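Local coordinates for tyrosine-protein phosphatase YwqE (Bacillus subtilis, PDB 3QY7) that removes phosphate from phosphotyrosine in bacterial proteins, acting as a manganese-dependent tyrosine phosphatase of the PHP-like, TIM-barrel type, at residues I4-L9 with R35-T40; H74-Q79 with S98-K103; I81-E86 with I107-D112; Y130-A135 with K156-Q161. All blocks are in the same frame, centred on the assembly; numbering follows the deposited sequence.

Contact 1: I4-L9 with R35-T40; sequences IHCHIL and RTIIAT. With FE (Fe (III) ion), chain C.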
loop_
_atom_site.group_PDB
_atom_site.type_symbol
_atom_site.label_atom_id
_atom_site.label_comp_id
_atom_site.label_asym_id
_atom_site.label_seq_id
_atom_site.Cartn_x
_atom_site.Cartn_y
_atom_site.Cartn_z
ATOM N N ILE A 4 5.400 -1.015 -1.471
ATOM C CA ILE A 4 5.023 0.173 -0.688
ATOM C C ILE A 4 4.045 -0.075 0.465
ATOM O O ILE A 4 3.654 0.872 1.152
ATOM C CB ILE A 4 4.484 1.336 -1.576
ATOM C CG1 ILE A 4 3.123 1.003 -2.211
ATOM C CG2 ILE A 4 5.515 1.705 -2.625
ATOM C CD1 ILE A 4 2.296 2.268 -2.510
ATOM N N HIS A 5 3.616 -1.327 0.637
ATOM C CA HIS A 5 2.629 -1.689 1.670
ATOM C C HIS A 5 2.943 -3.112 2.124
ATOM O O HIS A 5 2.839 -4.046 1.338
ATOM C CB HIS A 5 1.214 -1.568 1.066
ATOM C CG HIS A 5 0.086 -1.873 2.011
ATOM N ND1 HIS A 5 -1.207 -1.494 1.726
ATOM C CD2 HIS A 5 0.044 -2.471 3.227
ATOM C CE1 HIS A 5 -2.007 -1.881 2.710
ATOM N NE2 HIS A 5 -1.273 -2.464 3.637
ATOM N N CYS A 6 3.358 -3.270 3.379
ATOM C CA CYS A 6 3.847 -4.570 3.847
ATOM C C CYS A 6 3.900 -4.601 5.366
ATOM O O CYS A 6 4.334 -3.641 6.009
ATOM C CB CYS A 6 5.240 -4.821 3.274
ATOM S SG CYS A 6 5.780 -6.529 3.440
ATOM N N HIS A 7 3.445 -5.706 5.945
ATOM C CA HIS A 7 3.390 -5.837 7.385
ATOM C C HIS A 7 4.477 -6.786 7.846
ATOM O O HIS A 7 4.230 -7.822 8.481
ATOM C CB HIS A 7 1.970 -6.247 7.792
ATOM C CG HIS A 7 0.944 -5.253 7.362
ATOM N ND1 HIS A 7 0.487 -4.257 8.199
ATOM C CD2 HIS A 7 0.346 -5.049 6.166
ATOM C CE1 HIS A 7 -0.392 -3.516 7.543
ATOM N NE2 HIS A 7 -0.485 -3.962 6.305
ATOM N N ILE A 8 5.714 -6.406 7.509
ATOM C CA ILE A 8 6.906 -7.197 7.799
ATOM C C ILE A 8 7.497 -6.927 9.195
ATOM O O ILE A 8 8.204 -7.779 9.730
ATOM C CB ILE A 8 7.989 -7.033 6.690
ATOM C CG1 ILE A 8 9.049 -8.139 6.785
ATOM C CG2 ILE A 8 8.625 -5.640 6.756
ATOM C CD1 ILE A 8 9.947 -8.194 5.552
ATOM N N LEU A 9 7.212 -5.764 9.784
ATOM C CA LEU A 9 7.722 -5.473 11.127
ATOM C C LEU A 9 7.050 -6.382 12.159
ATOM O O LEU A 9 5.830 -6.565 12.126
ATOM C CB LEU A 9 7.546 -3.999 11.495
ATOM C CG LEU A 9 8.345 -3.022 10.633
ATOM C CD1 LEU A 9 8.088 -1.578 11.039
ATOM C CD2 LEU A 9 9.865 -3.331 10.619
ATOM N N ARG A 35 13.622 -5.466 -3.592
ATOM C CA ARG A 35 14.872 -5.096 -2.903
ATOM C C ARG A 35 14.606 -4.120 -1.769
ATOM O O ARG A 35 15.438 -3.947 -0.877
ATOM C CB ARG A 35 15.891 -4.426 -3.851
ATOM C CG ARG A 35 15.878 -4.855 -5.312
ATOM C CD ARG A 35 16.058 -6.344 -5.518
ATOM N NE ARG A 35 17.412 -6.814 -5.226
ATOM C CZ ARG A 35 17.740 -7.593 -4.195
ATOM N NH1 ARG A 35 16.817 -7.999 -3.327
ATOM N NH2 ARG A 35 19.004 -7.970 -4.041
ATOM N N THR A 36 13.450 -3.462 -1.826
ATOM C CA THR A 36 13.156 -2.395 -0.889
ATOM C C THR A 36 11.702 -2.530 -0.468
ATOM O O THR A 36 10.837 -2.652 -1.334
ATOM C CB THR A 36 13.374 -1.015 -1.525
ATOM O OG1 THR A 36 14.682 -0.964 -2.134
ATOM C CG2 THR A 36 13.237 0.096 -0.478
ATOM N N ILE A 37 11.447 -2.504 0.841
ATOM C CA ILE A 37 10.088 -2.558 1.370
ATOM C C ILE A 37 9.850 -1.337 2.218
ATOM O O ILE A 37 10.659 -1.017 3.084
ATOM C CB ILE A 37 9.845 -3.830 2.232
ATOM C CG1 ILE A 37 9.835 -5.062 1.319
ATOM C CG2 ILE A 37 8.518 -3.679 3.023
ATOM C CD1 ILE A 37 9.684 -6.400 2.028
ATOM N N ILE A 38 8.740 -0.642 1.976
ATOM C CA ILE A 38 8.316 0.350 2.946
ATOM C C ILE A 38 7.411 -0.380 3.944
ATOM O O ILE A 38 6.308 -0.820 3.586
ATOM C CB ILE A 38 7.568 1.532 2.315
ATOM C CG1 ILE A 38 8.412 2.157 1.202
ATOM C CG2 ILE A 38 7.224 2.559 3.388
ATOM C CD1 ILE A 38 7.675 3.304 0.425
ATOM N N ALA A 39 7.892 -0.553 5.166
ATOM C CA ALA A 39 7.063 -1.206 6.194
ATOM C C ALA A 39 5.927 -0.280 6.533
ATOM O O ALA A 39 6.134 0.926 6.719
ATOM C CB ALA A 39 7.859 -1.523 7.416
ATOM N N THR A 40 4.703 -0.828 6.564
ATOM C CA THR A 40 3.514 -0.017 6.833
ATOM C C THR A 40 2.663 -0.657 7.930
ATOM O O THR A 40 1.514 -1.058 7.660
ATOM C CB THR A 40 2.655 0.173 5.585
ATOM O OG1 THR A 40 2.303 -1.107 5.047
ATOM C CG2 THR A 40 3.422 0.949 4.529
HETATM FE FE FE C . -2.237 -3.626 5.140
HETATM O O HOH W 1 -3.935 -3.589 4.346
#

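Contact 2: H74-Q79 with S98-K103; sequences HVLPGQ and SLNDTK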
loop_
_atom_site.group_PDB
_atom_site.type_symbol
_atom_site.label_atom_id
_atom_site.label_comp_id
_atom_site.label_asym_id
_atom_site.label_seq_id
_atom_site.Cartn_x
_atom_site.Cartn_y
_atom_site.Cartn_z
ATOM N N HIS A 74 16.129 -3.931 1.999
ATOM C CA HIS A 74 16.163 -2.723 2.840
ATOM C C HIS A 74 14.744 -2.317 3.198
ATOM O O HIS A 74 13.891 -2.175 2.314
ATOM C CB HIS A 74 16.893 -1.613 2.068
ATOM C CG HIS A 74 17.065 -0.312 2.804
ATOM N ND1 HIS A 74 17.269 -0.214 4.165
ATOM C CD2 HIS A 74 17.161 0.952 2.325
ATOM C CE1 HIS A 74 17.432 1.054 4.495
ATOM N NE2 HIS A 74 17.381 1.780 3.396
ATOM N N VAL A 75 14.496 -2.179 4.501
ATOM C CA VAL A 75 13.197 -1.790 5.038
ATOM C C VAL A 75 13.227 -0.303 5.425
ATOM O O VAL A 75 14.108 0.150 6.174
ATOM C CB VAL A 75 12.814 -2.661 6.260
ATOM C CG1 VAL A 75 11.415 -2.303 6.736
ATOM C CG2 VAL A 75 12.865 -4.136 5.873
ATOM N N LEU A 76 12.262 0.442 4.880
ATOM C CA LEU A 76 12.077 1.856 5.176
ATOM C C LEU A 76 10.792 2.083 5.996
ATOM O O LEU A 76 9.882 1.240 5.994
ATOM C CB LEU A 76 12.032 2.653 3.871
ATOM C CG LEU A 76 13.382 2.648 3.145
ATOM C CD1 LEU A 76 13.193 3.178 1.748
ATOM C CD2 LEU A 76 14.408 3.475 3.909
ATOM N N PRO A 77 10.704 3.215 6.710
ATOM C CA PRO A 77 9.571 3.411 7.609
ATOM C C PRO A 77 8.318 3.964 6.915
ATOM O O PRO A 77 8.423 4.689 5.921
ATOM C CB PRO A 77 10.121 4.415 8.632
ATOM C CG PRO A 77 11.051 5.248 7.824
ATOM C CD PRO A 77 11.715 4.279 6.864
ATOM N N GLY A 78 7.149 3.610 7.465
ATOM C CA GLY A 78 5.852 4.073 6.996
ATOM C C GLY A 78 4.787 3.554 7.954
ATOM O O GLY A 78 5.106 2.979 8.985
ATOM N N GLN A 79 3.526 3.765 7.589
ATOM C CA GLN A 79 2.383 3.271 8.367
ATOM C C GLN A 79 1.212 3.052 7.431
ATOM O O GLN A 79 1.076 3.727 6.409
ATOM C CB GLN A 79 1.943 4.318 9.413
ATOM C CG GLN A 79 2.704 4.281 10.713
ATOM C CD GLN A 79 2.234 5.369 11.668
ATOM O OE1 GLN A 79 1.773 6.426 11.247
ATOM N NE2 GLN A 79 2.364 5.104 12.965
ATOM N N SER A 98 4.295 9.287 6.992
ATOM C CA SER A 98 4.000 9.073 5.592
ATOM C C SER A 98 4.942 7.980 5.086
ATOM O O SER A 98 5.803 7.506 5.835
ATOM C CB SER A 98 4.143 10.361 4.788
ATOM O OG SER A 98 5.458 10.879 4.931
ATOM N N LEU A 99 4.736 7.546 3.848
ATOM C CA LEU A 99 5.509 6.432 3.302
ATOM C C LEU A 99 6.933 6.906 3.054
ATOM O O LEU A 99 7.156 7.797 2.255
ATOM C CB LEU A 99 4.848 5.909 2.008
ATOM C CG LEU A 99 3.418 5.339 2.157
ATOM C CD1 LEU A 99 2.835 5.042 0.810
ATOM C CD2 LEU A 99 3.426 4.065 3.043
ATOM N N ASN A 100 7.893 6.305 3.760
ATOM C CA ASN A 100 9.281 6.711 3.665
ATOM C C ASN A 100 9.473 8.219 3.834
ATOM O O ASN A 100 10.332 8.821 3.184
ATOM C CB ASN A 100 9.905 6.235 2.337
ATOM C CG ASN A 100 11.411 6.391 2.329
ATOM O OD1 ASN A 100 12.046 6.216 3.353
ATOM N ND2 ASN A 100 11.981 6.731 1.168
ATOM N N ASP A 101 8.651 8.828 4.684
ATOM C CA ASP A 101 8.740 10.280 4.938
ATOM C C ASP A 101 8.537 11.144 3.686
ATOM O O ASP A 101 8.962 12.299 3.650
ATOM C CB ASP A 101 10.091 10.622 5.600
ATOM C CG ASP A 101 10.255 9.990 6.957
ATOM O OD1 ASP A 101 11.340 9.406 7.203
ATOM O OD2 ASP A 101 9.305 10.041 7.781
ATOM N N THR A 102 7.899 10.593 2.657
ATOM C CA THR A 102 7.592 11.337 1.438
ATOM C C THR A 102 6.231 12.014 1.534
ATOM O O THR A 102 5.579 11.962 2.564
ATOM C CB THR A 102 7.555 10.417 0.210
ATOM O OG1 THR A 102 6.397 9.557 0.304
ATOM C CG2 THR A 102 8.846 9.598 0.110
ATOM N N LYS A 103 5.800 12.622 0.431
ATOM C CA LYS A 103 4.494 13.262 0.375
ATOM C C LYS A 103 3.346 12.271 0.276
ATOM O O LYS A 103 2.197 12.679 0.331
ATOM C CB LYS A 103 4.424 14.221 -0.804
ATOM C CG LYS A 103 4.275 13.559 -2.162
ATOM C CD LYS A 103 4.198 14.593 -3.258
ATOM C CE LYS A 103 5.542 15.209 -3.509
ATOM N NZ LYS A 103 5.387 16.436 -4.359
#

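Contact 3: I81-E86 with I107-D112; sequences IRIYGE and IEFPFD. With FE (Fe (III) ion), chain B.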
loop_
_atom_site.group_PDB
_atom_site.type_symbol
_atom_site.label_atom_id
_atom_site.label_comp_id
_atom_site.label_asym_id
_atom_site.label_seq_id
_atom_site.Cartn_x
_atom_site.Cartn_y
_atom_site.Cartn_z
ATOM N N ILE A 81 -2.528 3.801 7.721
ATOM C CA ILE A 81 -3.326 4.655 8.622
ATOM C C ILE A 81 -4.818 4.517 8.319
ATOM O O ILE A 81 -5.312 5.024 7.325
ATOM C CB ILE A 81 -2.889 6.130 8.485
ATOM C CG1 ILE A 81 -1.372 6.251 8.705
ATOM C CG2 ILE A 81 -3.705 7.034 9.451
ATOM C CD1 ILE A 81 -0.780 7.602 8.303
ATOM N N ARG A 82 -5.531 3.817 9.196
ATOM C CA ARG A 82 -6.982 3.789 9.110
ATOM C C ARG A 82 -7.481 5.218 9.264
ATOM O O ARG A 82 -7.155 5.888 10.251
ATOM C CB ARG A 82 -7.562 2.902 10.209
ATOM C CG ARG A 82 -9.093 2.933 10.300
ATOM C CD ARG A 82 -9.732 2.168 9.131
ATOM N NE ARG A 82 -9.360 0.754 9.128
ATOM C CZ ARG A 82 -9.938 -0.180 9.878
ATOM N NH1 ARG A 82 -10.939 0.144 10.701
ATOM N NH2 ARG A 82 -9.522 -1.441 9.802
ATOM N N ILE A 83 -8.279 5.664 8.299
ATOM C CA ILE A 83 -8.737 7.051 8.243
ATOM C C ILE A 83 -9.403 7.459 9.554
ATOM O O ILE A 83 -10.091 6.665 10.182
ATOM C CB ILE A 83 -9.679 7.277 7.026
ATOM C CG1 ILE A 83 -9.894 8.770 6.734
ATOM C CG2 ILE A 83 -10.990 6.482 7.173
ATOM C CD1 ILE A 83 -10.548 9.044 5.378
ATOM N N TYR A 84 -9.127 8.686 9.975
ATOM C CA TYR A 84 -9.839 9.310 11.100
ATOM C C TYR A 84 -9.787 10.810 10.902
ATOM O O TYR A 84 -9.055 11.298 10.044
ATOM C CB TYR A 84 -9.304 8.855 12.472
ATOM C CG TYR A 84 -7.876 9.241 12.791
ATOM C CD1 TYR A 84 -6.805 8.497 12.293
ATOM C CD2 TYR A 84 -7.593 10.329 13.613
ATOM C CE1 TYR A 84 -5.500 8.835 12.597
ATOM C CE2 TYR A 84 -6.286 10.679 13.921
ATOM C CZ TYR A 84 -5.237 9.926 13.404
ATOM O OH TYR A 84 -3.934 10.263 13.712
ATOM N N GLY A 85 -10.595 11.543 11.668
ATOM C CA GLY A 85 -10.812 12.960 11.386
ATOM C C GLY A 85 -9.587 13.851 11.506
ATOM O O GLY A 85 -9.489 14.861 10.813
ATOM N N GLU A 86 -8.652 13.462 12.372
ATOM C CA GLU A 86 -7.529 14.318 12.754
ATOM C C GLU A 86 -6.211 13.940 12.067
ATOM O O GLU A 86 -5.135 14.287 12.557
ATOM C CB GLU A 86 -7.343 14.303 14.280
ATOM C CG GLU A 86 -8.529 14.846 15.096
ATOM C CD GLU A 86 -9.710 13.884 15.169
ATOM O OE1 GLU A 86 -9.498 12.651 15.116
ATOM O OE2 GLU A 86 -10.861 14.364 15.288
ATOM N N ILE A 107 -3.582 5.698 3.411
ATOM C CA ILE A 107 -4.830 5.854 4.145
ATOM C C ILE A 107 -5.745 4.693 3.789
ATOM O O ILE A 107 -5.998 4.444 2.607
ATOM C CB ILE A 107 -5.511 7.191 3.760
ATOM C CG1 ILE A 107 -4.589 8.384 4.056
ATOM C CG2 ILE A 107 -6.878 7.355 4.471
ATOM C CD1 ILE A 107 -4.238 8.569 5.504
ATOM N N GLU A 108 -6.245 4.017 4.814
ATOM C CA GLU A 108 -7.118 2.859 4.654
ATOM C C GLU A 108 -8.509 3.210 5.150
ATOM O O GLU A 108 -8.654 3.697 6.267
ATOM C CB GLU A 108 -6.580 1.694 5.480
ATOM C CG GLU A 108 -7.344 0.385 5.296
ATOM C CD GLU A 108 -7.218 -0.546 6.483
ATOM O OE1 GLU A 108 -7.136 -1.777 6.276
ATOM O OE2 GLU A 108 -7.191 -0.072 7.635
ATOM N N PHE A 109 -9.509 2.952 4.308
ATOM C CA PHE A 109 -10.928 3.053 4.690
ATOM C C PHE A 109 -11.337 1.819 5.492
ATOM O O PHE A 109 -10.847 0.730 5.248
ATOM C CB PHE A 109 -11.823 3.146 3.442
ATOM C CG PHE A 109 -11.554 4.335 2.554
ATOM C CD1 PHE A 109 -11.162 5.567 3.087
ATOM C CD2 PHE A 109 -11.720 4.232 1.178
ATOM C CE1 PHE A 109 -10.928 6.660 2.258
ATOM C CE2 PHE A 109 -11.503 5.324 0.328
ATOM C CZ PHE A 109 -11.097 6.561 0.876
ATOM N N PRO A 110 -12.272 1.981 6.440
ATOM C CA PRO A 110 -12.898 0.799 7.012
ATOM C C PRO A 110 -13.468 -0.076 5.897
ATOM O O PRO A 110 -13.869 0.437 4.852
ATOM C CB PRO A 110 -14.028 1.385 7.859
ATOM C CG PRO A 110 -14.272 2.730 7.315
ATOM C CD PRO A 110 -12.922 3.220 6.886
ATOM N N PHE A 111 -13.515 -1.387 6.111
ATOM C CA PHE A 111 -13.804 -2.309 5.014
ATOM C C PHE A 111 -15.195 -2.129 4.380
ATOM O O PHE A 111 -15.404 -2.497 3.227
ATOM C CB PHE A 111 -13.606 -3.763 5.455
ATOM C CG PHE A 111 -14.856 -4.414 5.986
ATOM C CD1 PHE A 111 -15.545 -5.351 5.217
ATOM C CD2 PHE A 111 -15.351 -4.081 7.242
ATOM C CE1 PHE A 111 -16.702 -5.964 5.698
ATOM C CE2 PHE A 111 -16.516 -4.680 7.735
ATOM C CZ PHE A 111 -17.190 -5.626 6.960
ATOM N N ASP A 112 -16.125 -1.552 5.137
ATOM C CA ASP A 112 -17.541 -1.561 4.767
ATOM C C ASP A 112 -18.027 -0.308 4.047
ATOM O O ASP A 112 -19.047 -0.351 3.359
ATOM C CB ASP A 112 -18.413 -1.816 6.005
ATOM C CG ASP A 112 -18.261 -0.736 7.060
ATOM O OD1 ASP A 112 -17.120 -0.467 7.484
ATOM O OD2 ASP A 112 -19.281 -0.147 7.474
HETATM FE FE FE B . -5.606 -2.726 5.172
HETATM O O HOH W 2 -7.793 -3.151 8.545
HETATM O O HOH W 3 -6.823 -4.596 5.160
HETATM O O HOH W 1 -3.935 -3.589 4.346
#

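Contact 4: Y130-A135 with K156-Q161; sequences YIPVIA and KGAASQ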
loop_
_atom_site.group_PDB
_atom_site.type_symbol
_atom_site.label_atom_id
_atom_site.label_comp_id
_atom_site.label_asym_id
_atom_site.label_seq_id
_atom_site.Cartn_x
_atom_site.Cartn_y
_atom_site.Cartn_z
ATOM N N TYR A 130 0.597 16.949 0.292
ATOM C CA TYR A 130 0.518 15.478 0.367
ATOM C C TYR A 130 -0.304 14.859 -0.774
ATOM O O TYR A 130 -1.143 15.522 -1.403
ATOM C CB TYR A 130 -0.068 15.043 1.707
ATOM C CG TYR A 130 0.867 15.212 2.892
ATOM C CD1 TYR A 130 1.818 14.228 3.195
ATOM C CD2 TYR A 130 0.802 16.347 3.714
ATOM C CE1 TYR A 130 2.678 14.361 4.272
ATOM C CE2 TYR A 130 1.670 16.493 4.805
ATOM C CZ TYR A 130 2.606 15.499 5.069
ATOM O OH TYR A 130 3.471 15.620 6.142
ATOM N N ILE A 131 -0.045 13.581 -1.041
ATOM C CA ILE A 131 -0.859 12.804 -1.961
ATOM C C ILE A 131 -1.375 11.614 -1.160
ATOM O O ILE A 131 -0.585 10.765 -0.732
ATOM C CB ILE A 131 -0.069 12.354 -3.214
ATOM C CG1 ILE A 131 0.354 13.566 -4.054
ATOM C CG2 ILE A 131 -0.936 11.430 -4.069
ATOM C CD1 ILE A 131 1.172 13.224 -5.312
ATOM N N PRO A 132 -2.698 11.563 -0.905
ATOM C CA PRO A 132 -3.236 10.406 -0.194
ATOM C C PRO A 132 -3.282 9.206 -1.130
ATOM O O PRO A 132 -3.695 9.344 -2.289
ATOM C CB PRO A 132 -4.665 10.838 0.192
ATOM C CG PRO A 132 -5.015 11.922 -0.780
ATOM C CD PRO A 132 -3.719 12.595 -1.172
ATOM N N VAL A 133 -2.822 8.062 -0.626
ATOM C CA VAL A 133 -2.877 6.796 -1.349
ATOM C C VAL A 133 -3.859 5.897 -0.640
ATOM O O VAL A 133 -3.626 5.493 0.514
ATOM C CB VAL A 133 -1.504 6.114 -1.401
ATOM C CG1 VAL A 133 -1.591 4.811 -2.243
ATOM C CG2 VAL A 133 -0.477 7.067 -2.045
ATOM N N ILE A 134 -4.951 5.581 -1.332
ATOM C CA ILE A 134 -5.991 4.706 -0.780
ATOM C C ILE A 134 -5.487 3.271 -0.799
ATOM O O ILE A 134 -5.136 2.756 -1.872
ATOM C CB ILE A 134 -7.278 4.813 -1.629
ATOM C CG1 ILE A 134 -7.810 6.254 -1.560
ATOM C CG2 ILE A 134 -8.363 3.831 -1.109
ATOM C CD1 ILE A 134 -8.821 6.597 -2.653
ATOM N N ALA A 135 -5.469 2.649 0.374
ATOM C CA ALA A 135 -5.076 1.237 0.502
ATOM C C ALA A 135 -6.189 0.335 -0.033
ATOM O O ALA A 135 -7.363 0.502 0.303
ATOM C CB ALA A 135 -4.753 0.898 1.927
ATOM N N LYS A 156 -10.260 13.655 -8.241
ATOM C CA LYS A 156 -9.970 14.792 -7.348
ATOM C C LYS A 156 -8.546 14.819 -6.780
ATOM O O LYS A 156 -8.210 15.714 -5.996
ATOM C CB LYS A 156 -10.991 14.866 -6.207
ATOM C CG LYS A 156 -12.416 15.313 -6.627
ATOM C CD LYS A 156 -12.387 16.707 -7.236
ATOM C CE LYS A 156 -13.727 17.413 -7.070
ATOM N NZ LYS A 156 -13.583 18.861 -7.412
ATOM N N GLY A 157 -7.729 13.833 -7.147
ATOM C CA GLY A 157 -6.294 13.888 -6.857
ATOM C C GLY A 157 -5.714 12.768 -6.011
ATOM O O GLY A 157 -4.499 12.697 -5.836
ATOM N N ALA A 158 -6.572 11.879 -5.519
ATOM C CA ALA A 158 -6.119 10.739 -4.722
ATOM C C ALA A 158 -5.453 9.739 -5.641
ATOM O O ALA A 158 -5.771 9.639 -6.823
ATOM C CB ALA A 158 -7.291 10.084 -4.018
ATOM N N ALA A 159 -4.483 9.022 -5.083
ATOM C CA ALA A 159 -3.950 7.828 -5.745
ATOM C C ALA A 159 -4.473 6.593 -5.035
ATOM O O ALA A 159 -5.008 6.677 -3.931
ATOM C CB ALA A 159 -2.409 7.860 -5.694
ATOM N N SER A 160 -4.305 5.423 -5.653
ATOM C CA SER A 160 -4.646 4.188 -4.940
ATOM C C SER A 160 -3.689 3.034 -5.248
ATOM O O SER A 160 -3.003 3.033 -6.273
ATOM C CB SER A 160 -6.115 3.774 -5.166
ATOM O OG SER A 160 -6.294 3.054 -6.366
ATOM N N GLN A 161 -3.687 2.067 -4.348
ATOM C CA GLN A 161 -2.766 0.933 -4.399
ATOM C C GLN A 161 -3.564 -0.364 -4.311
ATOM O O GLN A 161 -4.282 -0.611 -3.332
ATOM C CB GLN A 161 -1.744 1.063 -3.256
ATOM C CG GLN A 161 -1.016 -0.246 -2.908
ATOM C CD GLN A 161 -1.679 -0.991 -1.775
ATOM O OE1 GLN A 161 -2.029 -0.408 -0.752
ATOM N NE2 GLN A 161 -1.806 -2.318 -1.925
#

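Contact 1: I4-L9 with R35-T40
Thr-40 OG1 accepts the N-H of Cys-6 at 2.9 Å (N-H...O 150°), and Thr-40 N gives an almost straight bond back to Cys-6 O, N to O 2.9 Å (177°). With chi1 at 56°, OG1 sits between the backbone N and the carbonyl carbon of Thr-40. From there it also approaches CD2 of the His-5 ring at 3.2 Å and lies over one face of the His-7 ring, offset toward its rim. Both histidines bind the same iron(III) through NE2, at 2.1 Å each, and Glu-80 and Asp-194 complete the protein ligands. The ND1 atoms of the two histidines bond to second-shell groups, His-5 to Gln-161 OE1 and His-7 to Asp-13 OD2, which fix the ring rotations. Behind the metal the contact is apolar. Cys-6 CB presses on Ile-37 CG2 at a tight 3.5 Å, Ile-8 CD1 meets Ile-37 CD1 with the chains crossed at about a right angle, and Ala-39 CB fits against Leu-9 CG at 3.6 Å. The residue between the two ligands is thus tied down by its backbone at both N and O, which implies that the His-X-His pair reaches the iron from a firmly placed, fully buried main chain.

Contact 2: H74-Q79 with S98-K103
Asn-100 N donates to Pro-77 O at 2.7 Å, the hydrogen bond that joins the two segments; the N-H...O angle is a bent 136°, although the donor lies nearly on the extension of the carbonyl bond. The side chain of Asn-100 then folds over Leu-76. With CG anti to the backbone N (chi1 -168°), its OD1 comes within 3.6 Å of both CB and CD1 of Leu-76, and the amide carbon CG rests 3.7 Å from CD1: a carbonyl oxygen lying against aliphatic carbons. The Pro-77 ring adds its CD to the same oxygen at 4.0 Å. Next to it Gly-78 CA lies 3.6 Å from Ser-98 O, so the backbones run close here.

This is where the chain leaves strand 74-76, next to strand 36-38 in a parallel sheet of the TIM-barrel-like fold, and meets the turn leading into strand 104-108. That turn is braced from within. Leu-99 O accepts from both N and OG1 of Thr-102, the hydroxyl at 2.7 Å and in the carbonyl plane, while Ser-98 OG donates to Thr-102 O at 2.6 Å on a lone pair. Asn-100 and Asp-101 both take positive phi inside the turn. Farther out, Asp-101 makes a salt bridge to Arg-56 of helix 52-68, and Gln-79 OE1 accepts from the backbone N of Leu-97.

Contact 3: I81-E86 with I107-D112
Ile-81 and Arg-82 pair in parallel with Ile-107 and Glu-108, joining the first and last elements of the beta-alpha-beta unit made by strand 80-82, helix 87-92 and strand 104-108. Two backbone bonds carry the pairing: Glu-108 N to Ile-81 O at 2.9 Å, and Ile-83 N to Glu-108 O, also 2.9 Å.

The charged interaction lies on the face bearing Arg-82 and Glu-108. Arg-82 bends at chi2 (73°) and again at chi3, which curls its guanidinium back so that NE points straight at Glu-108 OE2, 2.8 Å away (N-H...O 173°). The oxygen lies in the guanidinium plane but is itself met from above the carboxylate plane, the two planes being 51° apart. Pro-110 CA lies over one guanidinium face. The other carboxylate oxygen, OE1, binds an iron(III) at 2.1 Å, a site that Glu-80 and His-136 share, so Arg-82 is a second-shell partner that helps to place a metal ligand.

Apolar contacts gather round Ile-83. It sets CB on Ile-107 CG2 at 3.8 Å, CG2 on Pro-110 CD, and CD1 against the edge of the Phe-109 ring at CE1; helix 118-127 packs beyond, through Leu-121 and Phe-122.

Water mediates last: one molecule accepts from Arg-82 NH2 and donates to Glu-108 OE1, 2.7 Å from each.

Contact 4: Y130-A135 with K156-Q161
Ile-134 lies at the close-packed heart of this strand pair. Its N-H gives a nearly straight bond to Ala-159 O, N to O 2.8 Å (171°), and its carbonyl O accepts from Gln-161 N at 3.0 Å. A third backbone bond, from Ala-159 N to Pro-132 O at 2.9 Å, completes the parallel register of Val-133, Ile-134 and Ala-135 with Ala-159, Ser-160 and Gln-161.

Small residues, Ala-158, Ala-159 and Ser-160, line the second strand and its approach. On the Ile-134 face, its CB meets Ser-160 CB at 3.9 Å and its CD1 reaches back to Ala-158 CB; Phe-122 of helix 118-127 touches Ile-134 and Ala-158. On the other face Val-133 places CG1, anti to its backbone N (chi1 -177°), on Gln-161 CB at 3.9 Å, their side chains crossing at about a right angle. Gln-161 bends at chi2, which brings OE1, the atom held by His-5, within 3.7 Å of Ala-135 CA, while Ser-160 OG is bonded to Leu-187 O.

Toward the start of both segments the contact thins. Ile-131, partly exposed, offers only CG2, 4.2 Å from Ala-159 CB. Bridging stops before Ala-159, and Gly-157 lies in the turn ahead of it. This glycine has positive phi (121°) and ends helix 148-155 in a Schellman motif, turning the chain into strand 159-163. Strands 131-135 and 159-163 are linked through helices 141-145 and 148-155 as a beta-alpha-beta crossover, right-handed as is usual in TIM barrels, with Gln-161 facing the metal site.

In the fold
Along the chain contact 1 closes before the others open; contacts 2 and 3 interlock, their segments alternating, and contact 4 follows. Contacts 1 and 2, centres about 9 Å apart, share the sheet in which strands 36-38 and 74-76 are neighbours. Contacts 3 and 4, about 12 Å apart between centres, share the five-stranded parallel sheet through strands 104-108 and 131-135. Contacts 1 and 4 lie on opposite sides of the chain's centre, their own centres about 18 Å apart, yet touch through His-5 and Gln-161. One water bound to both irons links contacts 1 and 3. Strand ends and the loops after them thus bring metal ligands distant in sequence to one site, consistent with a multinuclear phosphatase.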